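Local atomic coordinates of C2 domain protein (Ramazzottius varieornatus, PDB entry 7DF2), a protein that binds a cluster of three calcium ions through the loops at one end of a tardigrade C2 domain. Residues Pro61-Ile64 / Phe65-Cys68; Val90-Ser93 / Asn94-Thr97. All blocks are in the same frame, centred on the assembly; numbering follows the deposited sequence.

Contact 1 and contact 2 lie in two different inter-strand connections of the same C2 beta-sandwich, the second running into strand 96-100. Residues 61-68 form part of the loop between strands 41-51 and 70-77 and hold three calcium ions at one extremity of the domain, the contact lying about 24 Å from the chain centre. Residues 90-97 come later, after strand 70-77, about 10 Å from the chain centre and away from the metal site. The two centres are about 25 Å apart, and the nearest atoms about 14 Å, so the contacts do not touch. Strand 70-77 links them: it begins two residues after contact 1 ends and pairs antiparallel with strand 96-100, which contact 2 enters.

Contact 1. Residues Pro61-Ile64 / Phe65-Cys68. With CA (calcium ion), chain E; CA (calcium ion), chain C; CA (calcium ion), chain D.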
loop_
_atom_site.group_PDB
_atom_site.type_symbol
_atom_site.label_atom_id
_atom_site.label_comp_id
_atom_site.label_asym_id
_atom_site.label_seq_id
_atom_site.Cartn_x
_atom_site.Cartn_y
_atom_site.Cartn_z
ATOM N N PRO A 61 20.937 -1.751 -11.263
ATOM C CA PRO A 61 20.101 -2.955 -11.304
ATOM C C PRO A 61 20.052 -3.587 -9.924
ATOM O O PRO A 61 20.990 -3.458 -9.130
ATOM C CB PRO A 61 20.814 -3.858 -12.318
ATOM C CG PRO A 61 22.232 -3.394 -12.309
ATOM C CD PRO A 61 22.178 -1.906 -12.051
ATOM N N CYS A 62 18.932 -4.259 -9.630
ATOM C CA CYS A 62 18.817 -4.966 -8.355
ATOM C C CYS A 62 20.012 -5.874 -8.122
ATOM O O CYS A 62 20.689 -5.777 -7.095
ATOM C CB CYS A 62 17.546 -5.811 -8.318
ATOM S SG CYS A 62 16.042 -4.871 -8.241
ATOM N N ASP A 63 20.284 -6.751 -9.087
ATOM C CA ASP A 63 21.417 -7.667 -9.061
ATOM C C ASP A 63 22.171 -7.528 -10.373
ATOM O O ASP A 63 21.606 -7.104 -11.381
ATOM C CB ASP A 63 20.955 -9.122 -8.886
ATOM C CG ASP A 63 20.266 -9.360 -7.554
ATOM O OD1 ASP A 63 20.624 -8.675 -6.568
ATOM O OD2 ASP A 63 19.369 -10.232 -7.489
ATOM N N ILE A 64 23.446 -7.920 -10.375
ATOM C CA ILE A 64 24.244 -7.695 -11.578
ATOM C C ILE A 64 23.952 -8.737 -12.656
ATOM O O ILE A 64 23.824 -8.396 -13.839
ATOM C CB ILE A 64 25.735 -7.654 -11.229
ATOM C CG1 ILE A 64 26.008 -6.431 -10.343
ATOM C CG2 ILE A 64 26.542 -7.583 -12.528
ATOM C CD1 ILE A 64 27.422 -6.326 -9.877
ATOM N N PHE A 65 23.813 -10.007 -12.274
ATOM C CA PHE A 65 23.726 -11.093 -13.243
ATOM C C PHE A 65 22.373 -11.780 -13.290
ATOM O O PHE A 65 22.209 -12.731 -14.063
ATOM C CB PHE A 65 24.809 -12.134 -12.954
ATOM C CG PHE A 65 26.198 -11.589 -13.099
ATOM C CD1 PHE A 65 26.655 -11.165 -14.336
ATOM C CD2 PHE A 65 27.030 -11.471 -11.999
ATOM C CE1 PHE A 65 27.932 -10.639 -14.480
ATOM C CE2 PHE A 65 28.307 -10.953 -12.134
ATOM C CZ PHE A 65 28.757 -10.530 -13.376
ATOM N N ASP A 66 21.407 -11.355 -12.480
ATOM C CA ASP A 66 20.067 -11.918 -12.581
ATOM C C ASP A 66 19.063 -10.853 -12.149
ATOM O O ASP A 66 19.426 -9.705 -11.879
ATOM C CB ASP A 66 19.963 -13.215 -11.767
ATOM C CG ASP A 66 20.636 -13.108 -10.409
ATOM O OD1 ASP A 66 20.160 -12.323 -9.564
ATOM O OD2 ASP A 66 21.654 -13.796 -10.183
ATOM N N LYS A 67 17.787 -11.233 -12.112
ATOM C CA LYS A 67 16.705 -10.273 -11.945
ATOM C C LYS A 67 16.418 -9.991 -10.468
ATOM O O LYS A 67 17.010 -10.580 -9.560
ATOM C CB LYS A 67 15.445 -10.773 -12.655
ATOM C CG LYS A 67 15.588 -10.836 -14.172
ATOM C CD LYS A 67 14.259 -11.167 -14.829
ATOM C CE LYS A 67 14.385 -12.292 -15.845
ATOM N NZ LYS A 67 13.300 -13.307 -15.677
ATOM N N CYS A 68 15.511 -9.039 -10.225
ATOM C CA CYS A 68 15.193 -8.677 -8.849
ATOM C C CYS A 68 14.514 -9.848 -8.140
ATOM O O CYS A 68 13.853 -10.682 -8.757
ATOM C CB CYS A 68 14.277 -7.447 -8.773
ATOM S SG CYS A 68 14.845 -5.901 -9.574
HETATM CA CA CA E . 18.211 -12.135 -8.321
HETATM CA CA CA C . 20.717 -6.823 -5.026
HETATM CA CA CA D . 18.841 -9.957 -5.057
HETATM O O HOH W 1 18.438 -7.268 -11.209
HETATM O O HOH W 2 23.089 -6.548 -5.237
HETATM O O HOH W 3 20.422 -11.768 -4.831
HETATM O O HOH W 4 19.078 -14.121 -7.178
#
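The Asp63 carboxylate and the Asp66-Lys67 end of the same loop converge on calcium. Asp63 is shared by all three ions: OD2 binds the chain E calcium at 2.4 Å and also the chain D calcium, which OD1 reaches from the other arm of the carboxylate, while OD1 additionally binds the chain C calcium. Asp66 adds OD1 to the chain E ion, and Lys67 contributes its backbone carbonyl O at 2.3 Å. The backbone O of Cys62, next to Asp63 in the chain, binds the chain C ion beside Asp63 OD1. Asp69 and Asn103 complete the protein ligands of the chain E ion, Asp134, Asp136 and Asp141 those of the chain C ion, and Asp69, Asp134, Lys135 and Asp136 those of the chain D ion. A disulfide closes the loop, Cys62 SG to Cys68 SG at 2.1 Å with a chi3 of 76°. Inside the ring so formed, water 1 accepts from Asp63 N at 2.9 Å and can donate to Asp66 O, bridging the two sides of the loop. On the outer side lies an apolar contact: Ile64 and Phe65 run side by side, and with Ile64 CG2 anti to the backbone N this methyl sits over the centre of the phenyl face in a CH-pi contact, 3.7 Å from the centroid and 6° off the ring normal. Asp63 OD2 and Asp66 OD1 stand only 3.1 Å apart, a closeness probably tolerated because both bind the chain E calcium, whose charge would offset their repulsion.

Contact 2. Residues Val90-Ser93 / Asn94-Thr97; sequences VPYS and NYIT
Tyr95 folds back over the turn that precedes it, its ring lying against Val90 and Tyr92. Val90 CG1 touches Tyr95 CE1 at 3.6 Å, the two side chains crossing at a slant, while Val90 CG2 rests on Asn94 CB. Tyr92 lies alongside and directs its edge toward the Tyr95 face, an offset edge-to-face pair with centroids 5.6 Å apart and planes at 68°; the nearest atoms are Tyr92 CD1 and Tyr95 CE1. With CG anti to the carbonyl carbon in both tyrosines (chi1 -64° and -73°), and the turn setting their backbones, the two side chains point the same way. The carbonyl oxygens of Val90 and Pro91 lie at the rim of the Tyr95 ring, in its plane. Water 5 bridges the phenol to the backbone: it donates to Val90 O at 2.7 Å and lies 2.6 Å from Tyr95 OH, to which it is also hydrogen-bonded. Behind these side chains, two successive i to i+3 bonds curl the backbone. Asn94 N gives its proton to Pro91 O at 2.9 Å, and Tyr95 N to Tyr92 O at 3.0 Å. Further out, Phe85 touches both tyrosines, Arg131 makes a cation-pi contact with Tyr92, and Ile73 of strand 70-77 packs on Tyr95. Ile96 then joins that strand through backbone bonds to Ala74. Consecutive i to i+3 bonds define a short 3-10 turn, here leading directly into a strand of the antiparallel sheet in a C2 beta-sandwich.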
loop_
_atom_site.group_PDB
_atom_site.type_symbol
_atom_site.label_atom_id
_atom_site.label_comp_id
_atom_site.label_asym_id
_atom_site.label_seq_id
_atom_site.Cartn_x
_atom_site.Cartn_y
_atom_site.Cartn_z
ATOM N N VAL A 90 4.439 3.448 10.718
ATOM C CA VAL A 90 4.126 2.071 11.080
ATOM C C VAL A 90 5.357 1.222 10.799
ATOM O O VAL A 90 5.906 1.274 9.689
ATOM C CB VAL A 90 2.889 1.555 10.325
ATOM C CG1 VAL A 90 2.968 1.899 8.850
ATOM C CG2 VAL A 90 2.761 0.052 10.497
ATOM N N PRO A 91 5.820 0.436 11.768
ATOM C CA PRO A 91 7.000 -0.402 11.537
ATOM C C PRO A 91 6.758 -1.383 10.402
ATOM O O PRO A 91 5.657 -1.913 10.243
ATOM C CB PRO A 91 7.185 -1.128 12.873
ATOM C CG PRO A 91 6.447 -0.298 13.871
ATOM C CD PRO A 91 5.299 0.301 13.137
ATOM N N TYR A 92 7.808 -1.622 9.611
ATOM C CA TYR A 92 7.688 -2.523 8.468
ATOM C C TYR A 92 7.240 -3.915 8.892
ATOM O O TYR A 92 6.562 -4.612 8.125
ATOM C CB TYR A 92 9.022 -2.600 7.722
ATOM C CG TYR A 92 9.469 -1.293 7.112
ATOM C CD1 TYR A 92 8.569 -0.451 6.477
ATOM C CD2 TYR A 92 10.803 -0.905 7.159
ATOM C CE1 TYR A 92 8.985 0.743 5.906
ATOM C CE2 TYR A 92 11.220 0.278 6.607
ATOM C CZ TYR A 92 10.318 1.100 5.984
ATOM O OH TYR A 92 10.752 2.277 5.427
ATOM N N SER A 93 7.578 -4.329 10.118
ATOM C CA SER A 93 7.139 -5.635 10.606
ATOM C C SER A 93 5.621 -5.752 10.711
ATOM O O SER A 93 5.105 -6.868 10.814
ATOM C CB SER A 93 7.758 -5.914 11.974
ATOM O OG SER A 93 7.389 -4.901 12.892
ATOM N N ASN A 94 4.891 -4.641 10.702
ATOM C CA ASN A 94 3.437 -4.689 10.769
ATOM C C ASN A 94 2.773 -4.701 9.398
ATOM O O ASN A 94 1.550 -4.873 9.321
ATOM C CB ASN A 94 2.906 -3.508 11.585
ATOM C CG ASN A 94 3.435 -3.513 13.010
ATOM O OD1 ASN A 94 3.652 -2.461 13.614
ATOM N ND2 ASN A 94 3.670 -4.705 13.546
ATOM N N TYR A 95 3.535 -4.516 8.324
ATOM C CA TYR A 95 2.958 -4.622 6.993
ATOM C C TYR A 95 2.578 -6.072 6.695
ATOM O O TYR A 95 3.057 -7.015 7.332
ATOM C CB TYR A 95 3.942 -4.142 5.921
ATOM C CG TYR A 95 4.194 -2.654 5.818
ATOM C CD1 TYR A 95 4.523 -1.883 6.935
ATOM C CD2 TYR A 95 4.154 -2.025 4.573
ATOM C CE1 TYR A 95 4.790 -0.510 6.810
ATOM C CE2 TYR A 95 4.420 -0.669 4.443
ATOM C CZ TYR A 95 4.739 0.081 5.559
ATOM O OH TYR A 95 4.982 1.424 5.395
ATOM N N ILE A 96 1.732 -6.248 5.687
ATOM C CA ILE A 96 1.338 -7.572 5.205
ATOM C C ILE A 96 2.207 -7.938 4.007
ATOM O O ILE A 96 2.286 -7.169 3.040
ATOM C CB ILE A 96 -0.149 -7.590 4.812
ATOM C CG1 ILE A 96 -1.022 -7.028 5.941
ATOM C CG2 ILE A 96 -0.570 -8.997 4.353
ATOM C CD1 ILE A 96 -0.864 -7.748 7.242
ATOM N N THR A 97 2.831 -9.119 4.040
ATOM C CA THR A 97 3.640 -9.571 2.907
ATOM C C THR A 97 2.729 -10.076 1.789
ATOM O O THR A 97 1.916 -10.983 2.003
ATOM C CB THR A 97 4.626 -10.662 3.326
ATOM O OG1 THR A 97 5.473 -10.172 4.366
ATOM C CG2 THR A 97 5.518 -11.069 2.161
HETATM O O HOH W 5 5.765 2.826 7.471
#